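Local coordinates for protein 4-dehydrase (Streptomyces venezuelae, PDB 2PO3) that probably works as a pyridoxal phosphate-dependent aminotransferase acting on a TDP-linked sugar in the biosynthesis of desosamine, at residues L157-V160 against A161-G165; T365-G368 against D369-R373. One frame throughout, in Å; residues are numbered along the deposited sequence.

Contact 1: residues L157-V160 against A161-G165; sequences LRKV and ADEHG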
# COMPACT_ATOMS: atom_id res chain seq x y z
N LEU A 157 6.30 -2.27 -30.56
CA LEU A 157 5.93 -3.22 -29.53
C LEU A 157 4.48 -3.61 -29.67
O LEU A 157 4.09 -4.76 -29.54
CB LEU A 157 6.15 -2.58 -28.15
CG LEU A 157 7.60 -2.73 -27.71
CD1 LEU A 157 7.85 -1.94 -26.44
CD2 LEU A 157 7.91 -4.21 -27.51
N ARG A 158 3.69 -2.60 -29.93
CA ARG A 158 2.28 -2.79 -30.12
C ARG A 158 2.11 -3.75 -31.30
O ARG A 158 1.35 -4.73 -31.28
CB ARG A 158 1.76 -1.40 -30.47
CG ARG A 158 0.32 -1.37 -30.97
CD ARG A 158 -0.63 -1.55 -29.82
NE ARG A 158 -1.09 -0.31 -29.22
CZ ARG A 158 -1.93 -0.41 -28.19
NH1 ARG A 158 -2.31 -1.62 -27.75
NH2 ARG A 158 -2.37 0.71 -27.59
N LYS A 159 2.87 -3.49 -32.37
CA LYS A 159 2.78 -4.36 -33.54
C LYS A 159 3.01 -5.83 -33.20
O LYS A 159 2.30 -6.73 -33.62
CB LYS A 159 3.60 -3.90 -34.74
CG LYS A 159 3.40 -4.85 -35.92
CD LYS A 159 4.33 -4.59 -37.09
CE LYS A 159 5.68 -5.27 -36.94
NZ LYS A 159 6.58 -5.07 -38.10
N VAL A 160 4.02 -6.11 -32.41
CA VAL A 160 4.23 -7.51 -32.08
C VAL A 160 3.10 -8.03 -31.22
O VAL A 160 2.56 -9.12 -31.43
CB VAL A 160 5.57 -7.68 -31.35
CG1 VAL A 160 5.78 -9.15 -30.97
CG2 VAL A 160 6.74 -7.17 -32.19
N ALA A 161 2.73 -7.24 -30.21
CA ALA A 161 1.69 -7.58 -29.27
C ALA A 161 0.51 -8.12 -30.03
O ALA A 161 0.05 -9.22 -29.77
CB ALA A 161 1.28 -6.38 -28.42
N ASP A 162 0.06 -7.27 -30.93
CA ASP A 162 -1.06 -7.56 -31.78
C ASP A 162 -0.87 -8.91 -32.40
O ASP A 162 -1.67 -9.81 -32.21
CB ASP A 162 -1.28 -6.45 -32.80
CG ASP A 162 -1.90 -5.28 -32.07
OD1 ASP A 162 -2.32 -5.39 -30.93
OD2 ASP A 162 -1.93 -4.15 -32.75
N GLU A 163 0.24 -9.03 -33.11
CA GLU A 163 0.55 -10.30 -33.74
C GLU A 163 0.26 -11.51 -32.85
O GLU A 163 -0.22 -12.56 -33.29
CB GLU A 163 2.04 -10.35 -34.18
CG GLU A 163 2.31 -10.41 -35.70
CD GLU A 163 3.39 -9.45 -36.14
OE1 GLU A 163 3.21 -8.62 -37.02
OE2 GLU A 163 4.51 -9.59 -35.46
N HIS A 164 0.55 -11.43 -31.56
CA HIS A 164 0.29 -12.61 -30.78
C HIS A 164 -0.92 -12.55 -29.90
O HIS A 164 -1.06 -13.40 -29.01
CB HIS A 164 1.54 -13.08 -30.01
CG HIS A 164 2.73 -13.16 -30.91
ND1 HIS A 164 3.27 -12.02 -31.51
CD2 HIS A 164 3.46 -14.24 -31.33
CE1 HIS A 164 4.30 -12.42 -32.26
NE2 HIS A 164 4.45 -13.75 -32.17
N GLY A 165 -1.80 -11.58 -30.15
CA GLY A 165 -2.99 -11.46 -29.32
C GLY A 165 -2.61 -11.26 -27.83
O GLY A 165 -3.10 -11.99 -26.96

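Contact 2: residues T365-G368 against D369-R373; sequences TAIG and DDDIR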
# COMPACT_ATOMS: atom_id res chain seq x y z
N THR A 365 16.62 19.51 -7.08
CA THR A 365 16.78 20.81 -6.48
C THR A 365 17.78 20.88 -5.37
O THR A 365 18.21 21.96 -4.97
CB THR A 365 15.45 21.47 -6.17
OG1 THR A 365 14.79 20.74 -5.13
CG2 THR A 365 14.68 21.46 -7.50
N ALA A 366 18.18 19.72 -4.88
CA ALA A 366 19.18 19.71 -3.83
C ALA A 366 20.59 19.92 -4.41
O ALA A 366 21.53 20.29 -3.71
CB ALA A 366 19.10 18.41 -3.03
N ILE A 367 20.79 19.68 -5.70
CA ILE A 367 22.11 19.82 -6.28
C ILE A 367 22.29 21.07 -7.13
O ILE A 367 21.41 21.44 -7.89
CB ILE A 367 22.32 18.52 -7.07
CG1 ILE A 367 22.51 17.35 -6.11
CG2 ILE A 367 23.40 18.58 -8.12
CD1 ILE A 367 23.79 17.46 -5.28
N GLY A 368 23.46 21.72 -6.98
CA GLY A 368 23.87 22.92 -7.68
C GLY A 368 25.23 22.71 -8.35
O GLY A 368 25.88 21.68 -8.16
N ASP A 369 25.67 23.72 -9.12
CA ASP A 369 26.93 23.69 -9.86
C ASP A 369 28.16 23.25 -9.11
O ASP A 369 28.94 22.45 -9.60
CB ASP A 369 27.19 24.95 -10.70
CG ASP A 369 25.90 25.52 -11.24
OD1 ASP A 369 25.03 24.83 -11.76
OD2 ASP A 369 25.82 26.84 -11.10
N ASP A 370 28.31 23.81 -7.91
CA ASP A 370 29.44 23.48 -7.08
C ASP A 370 29.45 22.01 -6.73
O ASP A 370 30.49 21.35 -6.72
CB ASP A 370 29.42 24.37 -5.85
CG ASP A 370 29.80 25.76 -6.27
OD1 ASP A 370 30.41 25.99 -7.31
OD2 ASP A 370 29.34 26.68 -5.45
N ASP A 371 28.27 21.51 -6.44
CA ASP A 371 28.12 20.12 -6.11
C ASP A 371 28.52 19.27 -7.32
O ASP A 371 29.25 18.28 -7.23
CB ASP A 371 26.62 19.90 -5.92
CG ASP A 371 26.12 20.75 -4.81
OD1 ASP A 371 26.63 20.73 -3.70
OD2 ASP A 371 25.14 21.52 -5.19
N ILE A 372 28.02 19.71 -8.47
CA ILE A 372 28.26 19.02 -9.74
C ILE A 372 29.72 18.86 -10.05
O ILE A 372 30.20 17.79 -10.38
CB ILE A 372 27.40 19.54 -10.87
CG1 ILE A 372 25.94 19.16 -10.55
CG2 ILE A 372 27.86 18.92 -12.20
CD1 ILE A 372 24.90 19.83 -11.45
N ARG A 373 30.43 19.96 -9.92
CA ARG A 373 31.85 20.02 -10.16
C ARG A 373 32.57 19.06 -9.23
O ARG A 373 33.50 18.32 -9.53
CB ARG A 373 32.27 21.43 -9.78
CG ARG A 373 33.15 22.15 -10.78
CD ARG A 373 33.76 23.44 -10.21
NE ARG A 373 34.93 23.17 -9.37
CZ ARG A 373 34.95 23.21 -8.03
NH1 ARG A 373 33.87 23.51 -7.30
NH2 ARG A 373 36.10 22.93 -7.40

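Contact 1: residues L157-V160 against A161-G165
V160 and H164 meet one turn apart at the C-terminal end of helix 154-163, and the carbonyl oxygen of V160 takes two bonds from the histidine. The backbone N of H164 reaches V160 O at 3.1 Å, bent to 141° at the hydrogen. The ring nitrogen ND1 of H164 lies 3.0 Å from V160 O and points at it more directly, at 169°. That oxygen sits at the ring edge in its plane, while ND1 is tilted out of the carbonyl plane. With CG beside its own backbone N (chi1 -50°), the H164 ring runs alongside V160, whose CG1 packs 3.8 Å from H164 CE1. Without the imidazole, as with an alanine here, V160 O would probably keep just the bent backbone bond, and a gap would open beside V160 CG1. A161, whose CB lies 3.3 Å from R158 O, donates its N to L157 O. The last turn closes in a Schellman motif: G165 N bonds to D162 O, with G165, at positive phi, as C-prime residue. L157 and V160 pack on helix 128-131, L157 and R158 on strand 167-171, and R158 salt-bridges D190; helix 154-163 is the crossover helix between strands 139-145 and 167-171.

Contact 2: residues T365-G368 against D369-R373
D371 reaches back from the first turn of helix 369-394 to G368, the N-cap residue, and binds its backbone N. From the D371 backbone outward, CB comes first: it lies 3.0 Å from G368 O and 3.8 Å from I367 CD1. D371 CG follows, 3.6 Å from G368 N; it stands beside its own backbone N (chi1 -61°), which directs the carboxylate back along the incoming chain. At the tip, D371 OD2 accepts the hydrogen bond from G368 N, with an angle of 151° at the hydrogen; its 2.5 Å is very short, and the exact value is doubtful. A side chain three residues into the helix at the N-cap backbone NH is consistent with the return half of a capping box; glycine at the N-cap has no side chain to supply the other half. G368 O meanwhile accepts the backbone bond from I372 N at 2.9 Å. Beside the polar turn I367 and I372 make an apolar contact, I367 CG2 lying 3.6 Å from I372 CG1. The carboxylate of D371 may also interact favourably with the positive end of the helix dipole. I372 packs on helix 246-276 through N269, A272, Y273 and H276, whereas I367 and D371 both touch L21; the turn, where the loop after strand 358-361 enters helix 369-394, is held between helix 246-276 and strand 21-22.

From the N terminus, the chain first reaches contact 1, at the end of helix 154-163, where it turns out of a helix and heads for strand 167-171 of the large mixed sheet. Some two hundred residues later it comes to contact 2, where the loop after strand 358-361 turns into helix 369-394. Each contact is local and closes no long loop; the two follow in series, neither nesting nor crossing. Contacts 1 and 2 do not touch: the centres of the two contacts lie about 44 Å apart, on opposite sides of the chain's centre. Contact 1 belongs to the flank of the seven-stranded sheet, contact 2 to the packing of helix 369-394 against helix 246-276.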